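Side-chain contacts in p450 cytochrome, putative (PDB 6Y01), which probably binds and carries the molybdenum cofactor, as a Rossmann-fold Moco carrier protein of the SLOG superfamily that assembles from four copies: residues A100-N103 / I104-L107; L147-L151 / S152-V156; Q40-L44 / E45-L49; W157-S161 / P162-I166; N84-D87 / A88-I91. All blocks are in the same frame, centred on the assembly; numbering follows the deposited sequence.

Contact 1 (A100-N103 / I104-L107); sequences ARNN and INVL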
loop_
_atom_site.group_PDB
_atom_site.type_symbol
_atom_site.label_atom_id
_atom_site.label_comp_id
_atom_site.label_asym_id
_atom_site.label_seq_id
_atom_site.Cartn_x
_atom_site.Cartn_y
_atom_site.Cartn_z
ATOM N N ALA D 100 6.078 0.328 -3.763
ATOM C CA ALA D 100 5.475 0.905 -2.559
ATOM C C ALA D 100 5.909 0.197 -1.293
ATOM O O ALA D 100 5.805 0.742 -0.235
ATOM C CB ALA D 100 3.967 0.974 -2.683
ATOM N N ARG D 101 6.408 -1.053 -1.414
ATOM C CA ARG D 101 6.840 -1.739 -0.190
ATOM C C ARG D 101 8.071 -1.122 0.448
ATOM O O ARG D 101 8.362 -1.418 1.598
ATOM C CB ARG D 101 7.079 -3.249 -0.406
ATOM C CG ARG D 101 8.279 -3.689 -1.239
ATOM C CD ARG D 101 9.615 -3.529 -0.564
ATOM N NE ARG D 101 10.555 -4.443 -1.170
ATOM C CZ ARG D 101 11.182 -4.275 -2.286
ATOM N NH1 ARG D 101 11.038 -3.202 -3.060
ATOM N NH2 ARG D 101 11.908 -5.234 -2.795
ATOM N N ASN D 102 8.774 -0.249 -0.249
ATOM C CA ASN D 102 10.003 0.349 0.274
ATOM C C ASN D 102 9.704 1.027 1.627
ATOM O O ASN D 102 10.542 1.057 2.517
ATOM C CB ASN D 102 10.589 1.326 -0.772
ATOM C CG ASN D 102 11.089 0.634 -2.024
ATOM O OD1 ASN D 102 10.940 -0.536 -2.138
ATOM N ND2 ASN D 102 11.715 1.350 -2.973
ATOM N N ASN D 103 8.492 1.596 1.778
ATOM C CA ASN D 103 8.161 2.304 3.018
ATOM C C ASN D 103 8.051 1.304 4.174
ATOM O O ASN D 103 8.402 1.636 5.288
ATOM C CB ASN D 103 6.909 3.203 2.878
ATOM C CG ASN D 103 6.957 4.375 3.854
ATOM O OD1 ASN D 103 7.951 5.097 4.002
ATOM N ND2 ASN D 103 5.832 4.623 4.492
ATOM N N ILE D 104 7.562 0.091 3.900
ATOM C CA ILE D 104 7.481 -0.944 4.944
ATOM C C ILE D 104 8.880 -1.319 5.390
ATOM O O ILE D 104 9.104 -1.440 6.609
ATOM C CB ILE D 104 6.740 -2.182 4.411
ATOM C CG1 ILE D 104 5.326 -1.795 3.956
ATOM C CG2 ILE D 104 6.731 -3.264 5.483
ATOM C CD1 ILE D 104 4.572 -2.917 3.348
ATOM N N ASN D 105 9.801 -1.432 4.426
ATOM C CA ASN D 105 11.186 -1.804 4.796
ATOM C C ASN D 105 11.726 -0.825 5.829
ATOM O O ASN D 105 12.354 -1.166 6.792
ATOM C CB ASN D 105 12.136 -1.795 3.588
ATOM C CG ASN D 105 11.779 -2.795 2.498
ATOM O OD1 ASN D 105 10.896 -3.540 2.655
ATOM N ND2 ASN D 105 12.429 -2.718 1.329
ATOM N N VAL D 106 11.487 0.478 5.557
ATOM C CA VAL D 106 12.115 1.514 6.419
ATOM C C VAL D 106 11.374 1.672 7.727
ATOM O O VAL D 106 12.025 1.819 8.764
ATOM C CB VAL D 106 12.452 2.798 5.680
ATOM C CG1 VAL D 106 13.308 2.514 4.430
ATOM C CG2 VAL D 106 11.206 3.547 5.385
ATOM N N LEU D 107 10.045 1.599 7.705
ATOM C CA LEU D 107 9.293 1.735 8.959
ATOM C C LEU D 107 9.554 0.556 9.911
ATOM O O LEU D 107 9.449 0.718 11.121
ATOM C CB LEU D 107 7.803 1.828 8.664
ATOM C CG LEU D 107 7.358 3.152 7.985
ATOM C CD1 LEU D 107 5.877 3.026 7.638
ATOM C CD2 LEU D 107 7.628 4.331 8.887
#
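Arg-101 lays its aliphatic stem against the amide of Asn-105 one helical turn on: CD sits 3.5 Å from both OD1 and ND2 of Asn-105. NE of Arg-101 follows at 3.6 Å from ND2 of Asn-105, with the guanidinium and amide planes 65° apart, inclined rather than stacked. What puts the stem there is a chi1 of 70°, which tucks CG between the backbone N and the carbonyl carbon, and a further bend at chi2. Beneath this pair runs the first turn of helix 102-108. Asn-105 N donates to Arg-101 O at 3.2 Å, and Ile-104 N adds a weak bond to the same oxygen. Leu-107 N reaches Asn-103 O at 2.9 Å, while their side chains slant past each other, ND2 of Asn-103 lying 3.5 Å from CD1 of Leu-107.

Most of the polar ends are held from outside. Arg-101 gives NE to the Ile-76 carbonyl and NH2 to that of Gly-52, and its NH1 makes a weak bond of 2.8 Å to OD1 of Asn-102, whose ND2 is taken by Ser-123. Asn-103 OD1 accepts from Asn-131, and Asn-105 ND2 makes a weak bond to OE2 of Glu-124. The guanidinium thus ties the N-terminal turn of helix 102-108 to backbone carbonyls of strand 73-77 and just beyond strand 48-51, and probably has little freedom to turn.

This start of helix 102-108 is wholly buried: Asn-102, Asn-103 and Val-106 rest on helix 119-130, Ile-104 and Asn-105 on strand 73-77, and Ile-104 and Leu-107 meet Ile-93 and Val-94 of the second subunit.

Contact 2 (L147-L151 / S152-V156); sequences LFANL and SNNQV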
loop_
_atom_site.group_PDB
_atom_site.type_symbol
_atom_site.label_atom_id
_atom_site.label_comp_id
_atom_site.label_asym_id
_atom_site.label_seq_id
_atom_site.Cartn_x
_atom_site.Cartn_y
_atom_site.Cartn_z
ATOM N N LEU D 147 24.441 15.014 -0.487
ATOM C CA LEU D 147 23.016 15.354 -0.671
ATOM C C LEU D 147 22.198 14.942 0.560
ATOM O O LEU D 147 21.410 15.744 1.088
ATOM C CB LEU D 147 22.495 14.665 -1.925
ATOM C CG LEU D 147 21.039 14.991 -2.266
ATOM C CD1 LEU D 147 20.755 16.503 -2.356
ATOM C CD2 LEU D 147 20.692 14.354 -3.597
ATOM N N PHE D 148 22.384 13.710 1.035
ATOM C CA PHE D 148 21.610 13.231 2.192
ATOM C C PHE D 148 22.015 13.958 3.482
ATOM O O PHE D 148 21.149 14.176 4.325
ATOM C CB PHE D 148 21.725 11.712 2.308
ATOM C CG PHE D 148 20.880 11.004 1.299
ATOM C CD1 PHE D 148 19.530 11.301 1.164
ATOM C CD2 PHE D 148 21.414 10.014 0.501
ATOM C CE1 PHE D 148 18.738 10.645 0.262
ATOM C CE2 PHE D 148 20.626 9.339 -0.409
ATOM C CZ PHE D 148 19.285 9.650 -0.514
ATOM N N ALA D 149 23.287 14.298 3.648
ATOM C CA ALA D 149 23.734 15.064 4.827
ATOM C C ALA D 149 22.996 16.412 4.815
ATOM O O ALA D 149 22.470 16.831 5.842
ATOM C CB ALA D 149 25.239 15.255 4.821
ATOM N N ASN D 150 22.903 17.044 3.650
ATOM C CA ASN D 150 22.242 18.366 3.537
ATOM C C ASN D 150 20.742 18.238 3.861
ATOM O O ASN D 150 20.236 18.995 4.712
ATOM C CB ASN D 150 22.413 18.964 2.147
ATOM C CG ASN D 150 23.832 19.365 1.823
ATOM O OD1 ASN D 150 24.692 19.422 2.704
ATOM N ND2 ASN D 150 24.084 19.660 0.553
ATOM N N LEU D 151 20.061 17.275 3.243
ATOM C CA LEU D 151 18.596 17.148 3.378
ATOM C C LEU D 151 18.202 16.629 4.750
ATOM O O LEU D 151 17.038 16.832 5.136
ATOM C CB LEU D 151 18.027 16.247 2.285
ATOM C CG LEU D 151 18.066 16.861 0.886
ATOM C CD1 LEU D 151 17.560 15.885 -0.129
ATOM C CD2 LEU D 151 17.310 18.181 0.809
ATOM N N SER D 152 19.110 15.955 5.451
ATOM C CA SER D 152 18.797 15.349 6.758
ATOM C C SER D 152 19.335 16.206 7.897
ATOM O O SER D 152 19.265 15.765 9.040
ATOM C CB SER D 152 19.337 13.916 6.861
ATOM O OG SER D 152 20.758 13.907 6.975
ATOM N N ASN D 153 19.880 17.373 7.582
ATOM C CA ASN D 153 20.567 18.232 8.575
ATOM C C ASN D 153 21.573 17.366 9.354
ATOM O O ASN D 153 21.602 17.388 10.602
ATOM C CB ASN D 153 19.566 18.893 9.519
ATOM C CG ASN D 153 20.158 20.084 10.236
ATOM O OD1 ASN D 153 21.171 20.656 9.808
ATOM N ND2 ASN D 153 19.536 20.457 11.342
ATOM N N ASN D 154 22.358 16.614 8.599
ATOM C CA ASN D 154 23.516 15.849 9.106
ATOM C C ASN D 154 23.097 14.714 10.033
ATOM O O ASN D 154 23.938 14.300 10.861
ATOM C CB ASN D 154 24.545 16.745 9.804
ATOM C CG ASN D 154 25.118 17.758 8.853
ATOM O OD1 ASN D 154 25.592 17.390 7.782
ATOM N ND2 ASN D 154 25.098 19.027 9.258
ATOM N N GLN D 155 21.870 14.199 9.915
ATOM C CA GLN D 155 21.446 13.052 10.769
ATOM C C GLN D 155 21.910 11.701 10.187
ATOM O O GLN D 155 22.048 10.780 10.915
ATOM C CB GLN D 155 19.941 13.134 11.036
ATOM C CG GLN D 155 19.588 14.385 11.824
ATOM C CD GLN D 155 20.354 14.517 13.134
ATOM O OE1 GLN D 155 20.281 13.640 14.005
ATOM N NE2 GLN D 155 21.163 15.572 13.255
ATOM N N VAL D 156 22.171 11.622 8.916
ATOM C CA VAL D 156 22.693 10.402 8.280
ATOM C C VAL D 156 24.116 10.110 8.780
ATOM O O VAL D 156 24.891 11.010 9.043
ATOM C CB VAL D 156 22.612 10.582 6.762
ATOM C CG1 VAL D 156 23.639 11.560 6.251
ATOM C CG2 VAL D 156 22.738 9.270 6.064
#
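Ser-152 grips the last turn of helix 142-151 twice through one oxygen, since both its N (2.9 Å) and its OG (2.7 Å) donate to Phe-148 O. The two donors approach from opposite faces of that carbonyl plane, each about 30° out of it. A chi1 of 72° swings OG back over the helix end, between the backbone N and the carbonyl carbon of Ser-152, and from there it also accepts weak bonds from the N atoms of Gln-155 and Val-156. The hydroxyl therefore bridges the end of the helix and the turn beyond it.

Asn-153 is the first residue to leave helical angles, with phi at +49°, and its N makes a weak bond of 3.3 Å to Asn-150 O. At Asn-154 the chain folds back, and its N donates to Ala-149 O at 2.8 Å, in the carbonyl plane. These two backward bonds and the positive phi of Asn-153 make a Schellman motif, which merges with a type I' beta turn from Ser-152 to Gln-155. The side chain of Asn-154 leans back over the helix, bringing OD1 to 3.7 Å from CB of Ala-149.

Gln-155 curls its amide round the turn, NE2 reaching Asn-153 O at 3.2 Å with that oxygen close to the amide plane. Val-156 then returns the chain to the buried side. Its CG1 lies 3.8 Å from CA of Ala-149, with CB of Phe-148 farther off, while its side chain also touches Val-135 and Leu-137 of strand 135-138. The Phe-148 ring packs on Leu-122, Val-125 and Leu-129 of helix 119-130 and on Leu-122 of the third subunit.

Contact 3 (Q40-L44 / E45-L49); sequences QLIAL and EGWVL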
loop_
_atom_site.group_PDB
_atom_site.type_symbol
_atom_site.label_atom_id
_atom_site.label_comp_id
_atom_site.label_asym_id
_atom_site.label_seq_id
_atom_site.Cartn_x
_atom_site.Cartn_y
_atom_site.Cartn_z
ATOM N N GLN D 40 26.517 -11.506 7.970
ATOM C CA GLN D 40 27.166 -12.346 8.999
ATOM C C GLN D 40 27.239 -11.577 10.320
ATOM O O GLN D 40 26.870 -12.100 11.360
ATOM C CB GLN D 40 28.586 -12.754 8.576
ATOM C CG GLN D 40 28.606 -13.703 7.419
ATOM C CD GLN D 40 30.008 -14.036 6.984
ATOM O OE1 GLN D 40 30.629 -14.906 7.592
ATOM N NE2 GLN D 40 30.455 -13.380 5.908
ATOM N N LEU D 41 27.704 -10.318 10.289
ATOM C CA LEU D 41 27.923 -9.560 11.541
ATOM C C LEU D 41 26.591 -9.245 12.240
ATOM O O LEU D 41 26.520 -9.268 13.468
ATOM C CB LEU D 41 28.705 -8.272 11.268
ATOM C CG LEU D 41 30.113 -8.442 10.734
ATOM C CD1 LEU D 41 30.680 -7.100 10.345
ATOM C CD2 LEU D 41 31.022 -9.136 11.745
ATOM N N ILE D 42 25.552 -8.935 11.468
ATOM C CA ILE D 42 24.217 -8.685 12.058
ATOM C C ILE D 42 23.743 -9.960 12.779
ATOM O O ILE D 42 23.299 -9.930 13.919
ATOM C CB ILE D 42 23.254 -8.223 10.938
ATOM C CG1 ILE D 42 23.645 -6.809 10.486
ATOM C CG2 ILE D 42 21.804 -8.321 11.367
ATOM C CD1 ILE D 42 23.010 -6.434 9.168
ATOM N N ALA D 43 23.848 -11.098 12.098
ATOM C CA ALA D 43 23.414 -12.374 12.683
ATOM C C ALA D 43 24.263 -12.709 13.916
ATOM O O ALA D 43 23.692 -13.215 14.889
ATOM C CB ALA D 43 23.505 -13.445 11.639
ATOM N N LEU D 44 25.552 -12.388 13.884
ATOM C CA LEU D 44 26.416 -12.793 15.030
ATOM C C LEU D 44 26.068 -11.959 16.272
ATOM O O LEU D 44 26.334 -12.400 17.388
ATOM C CB LEU D 44 27.889 -12.635 14.669
ATOM C CG LEU D 44 28.399 -13.693 13.688
ATOM C CD1 LEU D 44 29.759 -13.296 13.146
ATOM C CD2 LEU D 44 28.450 -15.092 14.327
ATOM N N GLU D 45 25.450 -10.800 16.098
ATOM C CA GLU D 45 24.977 -9.982 17.234
ATOM C C GLU D 45 23.637 -10.505 17.780
ATOM O O GLU D 45 23.142 -9.957 18.800
ATOM C CB GLU D 45 24.807 -8.520 16.798
ATOM C CG GLU D 45 26.094 -7.835 16.452
ATOM C CD GLU D 45 27.060 -7.707 17.617
ATOM O OE1 GLU D 45 26.605 -7.683 18.807
ATOM O OE2 GLU D 45 28.280 -7.665 17.349
ATOM N N GLY D 46 23.009 -11.456 17.103
ATOM C CA GLY D 46 21.656 -11.906 17.466
ATOM C C GLY D 46 20.575 -10.988 16.950
ATOM O O GLY D 46 19.451 -11.046 17.434
ATOM N N TRP D 47 20.913 -10.157 15.981
ATOM C CA TRP D 47 19.952 -9.215 15.357
ATOM C C TRP D 47 19.257 -9.886 14.191
ATOM O O TRP D 47 19.762 -10.853 13.627
ATOM C CB TRP D 47 20.679 -7.956 14.935
ATOM C CG TRP D 47 21.340 -7.220 16.052
ATOM C CD1 TRP D 47 21.132 -7.349 17.391
ATOM C CD2 TRP D 47 22.355 -6.230 15.908
ATOM N NE1 TRP D 47 21.935 -6.479 18.089
ATOM C CE2 TRP D 47 22.696 -5.786 17.198
ATOM C CE3 TRP D 47 23.016 -5.683 14.803
ATOM C CZ2 TRP D 47 23.693 -4.851 17.427
ATOM C CZ3 TRP D 47 24.020 -4.777 15.041
ATOM C CH2 TRP D 47 24.332 -4.344 16.334
ATOM N N VAL D 48 18.114 -9.326 13.802
ATOM C CA VAL D 48 17.346 -9.819 12.663
ATOM C C VAL D 48 17.738 -9.003 11.437
ATOM O O VAL D 48 17.833 -7.734 11.548
ATOM C CB VAL D 48 15.862 -9.742 12.971
ATOM C CG1 VAL D 48 15.036 -10.159 11.776
ATOM C CG2 VAL D 48 15.539 -10.594 14.186
ATOM N N LEU D 49 17.894 -9.643 10.296
ATOM C CA LEU D 49 18.170 -8.958 9.030
ATOM C C LEU D 49 16.886 -8.836 8.260
ATOM O O LEU D 49 16.162 -9.797 8.092
ATOM C CB LEU D 49 19.154 -9.763 8.188
ATOM C CG LEU D 49 19.386 -9.204 6.784
ATOM C CD1 LEU D 49 20.158 -7.936 6.839
ATOM C CD2 LEU D 49 20.130 -10.207 5.943
HETATM O O HOH W 1 28.978 -8.563 14.920
#
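Ile-42 touches the chain beyond the helix with both of its branches. CG2, anti to the backbone N, comes within 3.8 Å of CB of Trp-47, and the longer branch, nearly fully extended at chi2 165°, carries CD1 to 4.0 Å from CD1 of Leu-49. In each case the two side chains cross at about a right angle.

Glu-45 and Trp-47 both start with CG anti to the carbonyl carbon, yet their side chains do different work. Glu-45 bends again at chi2, -63°, and folds over the helix end, where its CG rests 3.3 Å from Leu-41 O. Its CB is seated 3.4 Å above one face of the indole of Trp-47, over the centre of the ring, a contact of the CH-pi type. From this bent form OE2 accepts a hydrogen bond from a water at 2.7 Å, and the same water donates to Leu-41 O.

Gly-46, at phi 81°, ends helix 29-44 in a Schellman motif. Gly-46 N donates to Ala-43 O at 2.9 Å from well above the carbonyl plane, and Trp-47 N reaches Ile-42 O at 3.2 Å. A backbone turned to positive phi suits glycine, which has no CB to hinder it. Strand 48-51 begins directly afterwards, so the turn joins the helix and second strand of the beta-alpha-beta unit that starts with strand 17-21.

The chemistry divides by depth. Ile-42 and Leu-49 pack on Val-20 of the central strand, whereas OE2 of Glu-45 forms a salt bridge with Lys-170. The lysine probably stabilises the carboxylate's charge, while the water links OE2 to the carbonyl of Leu-41.

Contact 4 (W157-S161 / P162-I166); sequences WIASS and PENCI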
loop_
_atom_site.group_PDB
_atom_site.type_symbol
_atom_site.label_atom_id
_atom_site.label_comp_id
_atom_site.label_asym_id
_atom_site.label_seq_id
_atom_site.Cartn_x
_atom_site.Cartn_y
_atom_site.Cartn_z
ATOM N N TRP D 157 24.444 8.841 8.902
ATOM C CA TRP D 157 25.803 8.383 9.289
ATOM C C TRP D 157 26.515 7.786 8.080
ATOM O O TRP D 157 25.875 7.134 7.268
ATOM C CB TRP D 157 25.722 7.325 10.383
ATOM C CG TRP D 157 25.537 7.902 11.749
ATOM C CD1 TRP D 157 26.503 8.313 12.631
ATOM C CD2 TRP D 157 24.295 8.023 12.429
ATOM N NE1 TRP D 157 25.928 8.730 13.800
ATOM C CE2 TRP D 157 24.570 8.566 13.701
ATOM C CE3 TRP D 157 22.984 7.747 12.066
ATOM C CZ2 TRP D 157 23.562 8.842 14.614
ATOM C CZ3 TRP D 157 21.982 8.035 12.965
ATOM C CH2 TRP D 157 22.269 8.550 14.227
ATOM N N ILE D 158 27.808 8.003 7.991
ATOM C CA ILE D 158 28.670 7.456 6.926
ATOM C C ILE D 158 29.612 6.433 7.563
ATOM O O ILE D 158 30.403 6.799 8.416
ATOM C CB ILE D 158 29.483 8.550 6.221
ATOM C CG1 ILE D 158 28.592 9.721 5.806
ATOM C CG2 ILE D 158 30.238 7.945 5.045
ATOM C CD1 ILE D 158 27.550 9.386 4.826
ATOM N N ALA D 159 29.510 5.180 7.146
ATOM C CA ALA D 159 30.358 4.114 7.697
ATOM C C ALA D 159 31.567 3.883 6.811
ATOM O O ALA D 159 31.496 4.050 5.594
ATOM C CB ALA D 159 29.597 2.817 7.866
ATOM N N SER D 160 32.633 3.394 7.430
ATOM C CA SER D 160 33.906 3.093 6.740
ATOM C C SER D 160 34.015 1.604 6.387
ATOM O O SER D 160 34.868 1.263 5.570
ATOM C CB SER D 160 35.086 3.527 7.601
ATOM O OG SER D 160 34.992 2.964 8.918
ATOM N N SER D 161 33.217 0.750 6.997
ATOM C CA SER D 161 33.340 -0.711 6.852
ATOM C C SER D 161 32.121 -1.378 7.440
ATOM O O SER D 161 31.371 -0.768 8.188
ATOM C CB SER D 161 34.563 -1.217 7.583
ATOM O OG SER D 161 34.378 -1.063 8.982
ATOM N N PRO D 162 31.880 -2.674 7.150
ATOM C CA PRO D 162 30.828 -3.421 7.829
ATOM C C PRO D 162 30.965 -3.377 9.350
ATOM O O PRO D 162 29.972 -3.176 10.035
ATOM C CB PRO D 162 30.977 -4.827 7.231
ATOM C CG PRO D 162 31.504 -4.551 5.864
ATOM C CD PRO D 162 32.518 -3.453 6.080
ATOM N N GLU D 163 32.172 -3.590 9.861
ATOM C CA GLU D 163 32.394 -3.538 11.316
ATOM C C GLU D 163 31.980 -2.178 11.883
ATOM O O GLU D 163 31.378 -2.116 12.949
ATOM C CB GLU D 163 33.873 -3.862 11.616
ATOM C CG GLU D 163 34.253 -5.271 11.264
ATOM C CD GLU D 163 34.508 -5.591 9.778
ATOM O OE1 GLU D 163 34.512 -4.645 8.883
ATOM O OE2 GLU D 163 34.713 -6.820 9.494
ATOM N N ASN D 164 32.310 -1.102 11.167
ATOM C CA ASN D 164 31.949 0.260 11.621
ATOM C C ASN D 164 30.424 0.402 11.635
ATOM O O ASN D 164 29.898 1.039 12.544
ATOM C CB ASN D 164 32.635 1.299 10.740
ATOM C CG ASN D 164 32.403 2.724 11.187
ATOM O OD1 ASN D 164 32.170 3.597 10.351
ATOM N ND2 ASN D 164 32.541 2.987 12.473
ATOM N N CYS D 165 29.717 -0.186 10.669
ATOM C CA CYS D 165 28.238 -0.187 10.710
ATOM C C CYS D 165 27.740 -0.785 12.028
ATOM O O CYS D 165 26.810 -0.212 12.624
ATOM C CB CYS D 165 27.614 -0.983 9.577
ATOM S SG CYS D 165 27.887 -0.285 7.941
ATOM N N ILE D 166 28.313 -1.906 12.449
ATOM C CA ILE D 166 27.859 -2.567 13.689
ATOM C C ILE D 166 28.142 -1.644 14.875
ATOM O O ILE D 166 27.265 -1.517 15.746
ATOM C CB ILE D 166 28.535 -3.946 13.867
ATOM C CG1 ILE D 166 28.270 -4.844 12.664
ATOM C CG2 ILE D 166 28.098 -4.582 15.164
ATOM C CD1 ILE D 166 26.819 -5.182 12.396
#
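A serine N-cap opens helix 162-176, the last helix of this Rossmann-like fold, a few residues after strand 157-158. Ser-161 is the cap: its OG, turned by a chi1 of 68° to lie between its own N and carbonyl carbon, accepts from Asn-164 N at 3.0 Å. The first helical bond follows alongside, from Cys-165 N to Ser-161 O, also 3.0 Å.

Asn-164 answers in the reverse direction. Its CG stands anti to the backbone N (chi1 -176°), which sends the amide back along the incoming chain. There OD1 accepts from Ser-160 N at 3.0 Å, the N-H lying in the carbonyl plane on a lone pair, and takes a second, weak bond from Ser-160 OG. A leucine in place of Asn-164 would probably leave the N-H of Ser-160 without its mate and free the approach to the helix to shift.

On the buried side, Ala-159 and Cys-165 both pack on Ile-136 of strand 135-138, while Pro-162 leans on Asn-34 and Gln-37 of helix 29-44. The two halves of the contact meet there through CB of Ala-159, 3.5 Å from SG of Cys-165.

Contact 5 (N84-D87 / A88-I91); sequences NVSD and AVDI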
loop_
_atom_site.group_PDB
_atom_site.type_symbol
_atom_site.label_atom_id
_atom_site.label_comp_id
_atom_site.label_asym_id
_atom_site.label_seq_id
_atom_site.Cartn_x
_atom_site.Cartn_y
_atom_site.Cartn_z
ATOM N N ASN D 84 9.881 -15.880 -6.595
ATOM C CA ASN D 84 11.277 -15.452 -6.826
ATOM C C ASN D 84 12.086 -15.424 -5.539
ATOM O O ASN D 84 13.210 -15.021 -5.591
ATOM C CB ASN D 84 11.281 -14.107 -7.547
ATOM C CG ASN D 84 11.026 -14.350 -9.030
ATOM O OD1 ASN D 84 10.164 -13.724 -9.639
ATOM N ND2 ASN D 84 11.762 -15.297 -9.640
ATOM N N VAL D 85 11.519 -15.828 -4.422
ATOM C CA VAL D 85 12.260 -15.627 -3.164
ATOM C C VAL D 85 13.368 -16.707 -3.037
ATOM O O VAL D 85 13.144 -17.883 -3.413
ATOM C CB VAL D 85 11.327 -15.648 -1.951
ATOM C CG1 VAL D 85 10.759 -17.011 -1.692
ATOM C CG2 VAL D 85 12.038 -15.151 -0.724
ATOM N N SER D 86 14.516 -16.322 -2.542
ATOM C CA SER D 86 15.649 -17.246 -2.389
ATOM C C SER D 86 15.467 -18.037 -1.109
ATOM O O SER D 86 14.754 -17.636 -0.149
ATOM C CB SER D 86 16.981 -16.503 -2.384
ATOM O OG SER D 86 17.296 -16.008 -1.081
ATOM N N ASP D 87 16.263 -19.113 -1.058
ATOM C CA ASP D 87 16.345 -19.999 0.092
ATOM C C ASP D 87 16.971 -19.287 1.260
ATOM O O ASP D 87 16.824 -19.782 2.353
ATOM C CB ASP D 87 17.268 -21.209 -0.219
ATOM C CG ASP D 87 16.625 -22.251 -1.111
ATOM O OD1 ASP D 87 15.391 -22.180 -1.362
ATOM O OD2 ASP D 87 17.354 -23.175 -1.510
ATOM N N ALA D 88 17.640 -18.151 1.069
ATOM C CA ALA D 88 18.291 -17.451 2.208
ATOM C C ALA D 88 17.339 -16.539 3.001
ATOM O O ALA D 88 17.749 -16.007 4.048
ATOM C CB ALA D 88 19.455 -16.664 1.744
ATOM N N VAL D 89 16.079 -16.479 2.568
ATOM C CA VAL D 89 15.043 -15.693 3.269
ATOM C C VAL D 89 14.213 -16.641 4.100
ATOM O O VAL D 89 13.544 -17.528 3.510
ATOM C CB VAL D 89 14.132 -14.967 2.266
ATOM C CG1 VAL D 89 12.913 -14.314 3.003
ATOM C CG2 VAL D 89 14.936 -13.971 1.426
ATOM N N ASP D 90 14.190 -16.477 5.410
ATOM C CA ASP D 90 13.411 -17.392 6.305
ATOM C C ASP D 90 11.916 -17.030 6.321
ATOM O O ASP D 90 11.065 -17.922 6.319
ATOM C CB ASP D 90 13.908 -17.302 7.739
ATOM C CG ASP D 90 15.318 -17.802 7.922
ATOM O OD1 ASP D 90 15.683 -18.808 7.261
ATOM O OD2 ASP D 90 16.099 -17.158 8.661
ATOM N N ILE D 91 11.625 -15.715 6.347
ATOM C CA ILE D 91 10.243 -15.222 6.475
ATOM C C ILE D 91 9.957 -14.299 5.291
ATOM O O ILE D 91 10.582 -13.260 5.186
ATOM C CB ILE D 91 10.051 -14.457 7.806
ATOM C CG1 ILE D 91 10.400 -15.313 9.030
ATOM C CG2 ILE D 91 8.623 -13.860 7.883
ATOM C CD1 ILE D 91 9.529 -16.504 9.195
HETATM O O HOH W 2 17.059 -19.601 4.927
#
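This is a local turn contact, a type I beta turn from Ser-86 to Val-89 at the end of the loop that leads from strand 73-77 into strand 91-94. The turn is closed by Val-89 N, which donates to Ser-86 O at 3.2 Å from above the carbonyl plane, 55° out of it. Ser-86 lays an ST turn over it with its side chain: OG, placed between the backbone N and carbonyl carbon at chi1 84°, accepts from Ala-88 N at 3.1 Å and lies 3.6 Å from CB of Ala-88. The same hydroxyl is also hydrogen-bonded to OE1 of Glu-60. With a valine at Ser-86, the N-H of Ala-88 and the carboxylate of Glu-60 would probably both lose their partner.

Val-85 and Val-89 meet across the mouth of the turn, CG2 of Val-85 being 3.7 Å from CB of Val-89. Farther along, a water donates to Asp-87 O at 2.6 Å and to OD1 of Asp-90, bridging the back of the turn.

Outside the turn, Ala-88 packs against helix 58-68, to which Asp-90 is tied by a salt bridge with Lys-67; Val-85 touches Leu-77 of strand 73-77, and Ile-91 pairs with that strand through Thr-73 and Gly-75.

From the N terminus, contact 3 comes first and turns helix 29-44 into strand 48-51. Contact 5 shapes the end of the loop into strand 91-94, contact 1 starts helix 102-108, contact 2 ends helix 142-151, and contact 4 leads from strand 157-158, which with 91-94 is outermost in this chain's sheet, into helix 162-176. All five are local and lie in series; none nests or crosses. Contacts 2 and 4 adjoin in sequence, whereas contacts 3 and 4 touch in space, Leu-41 CB lying 3.7 Å from Ile-166 CG1, which joins helices 29-44 and 162-176. Contacts 1, 3 and 5 meet the second subunit; contacts 1 and 2 meet the third.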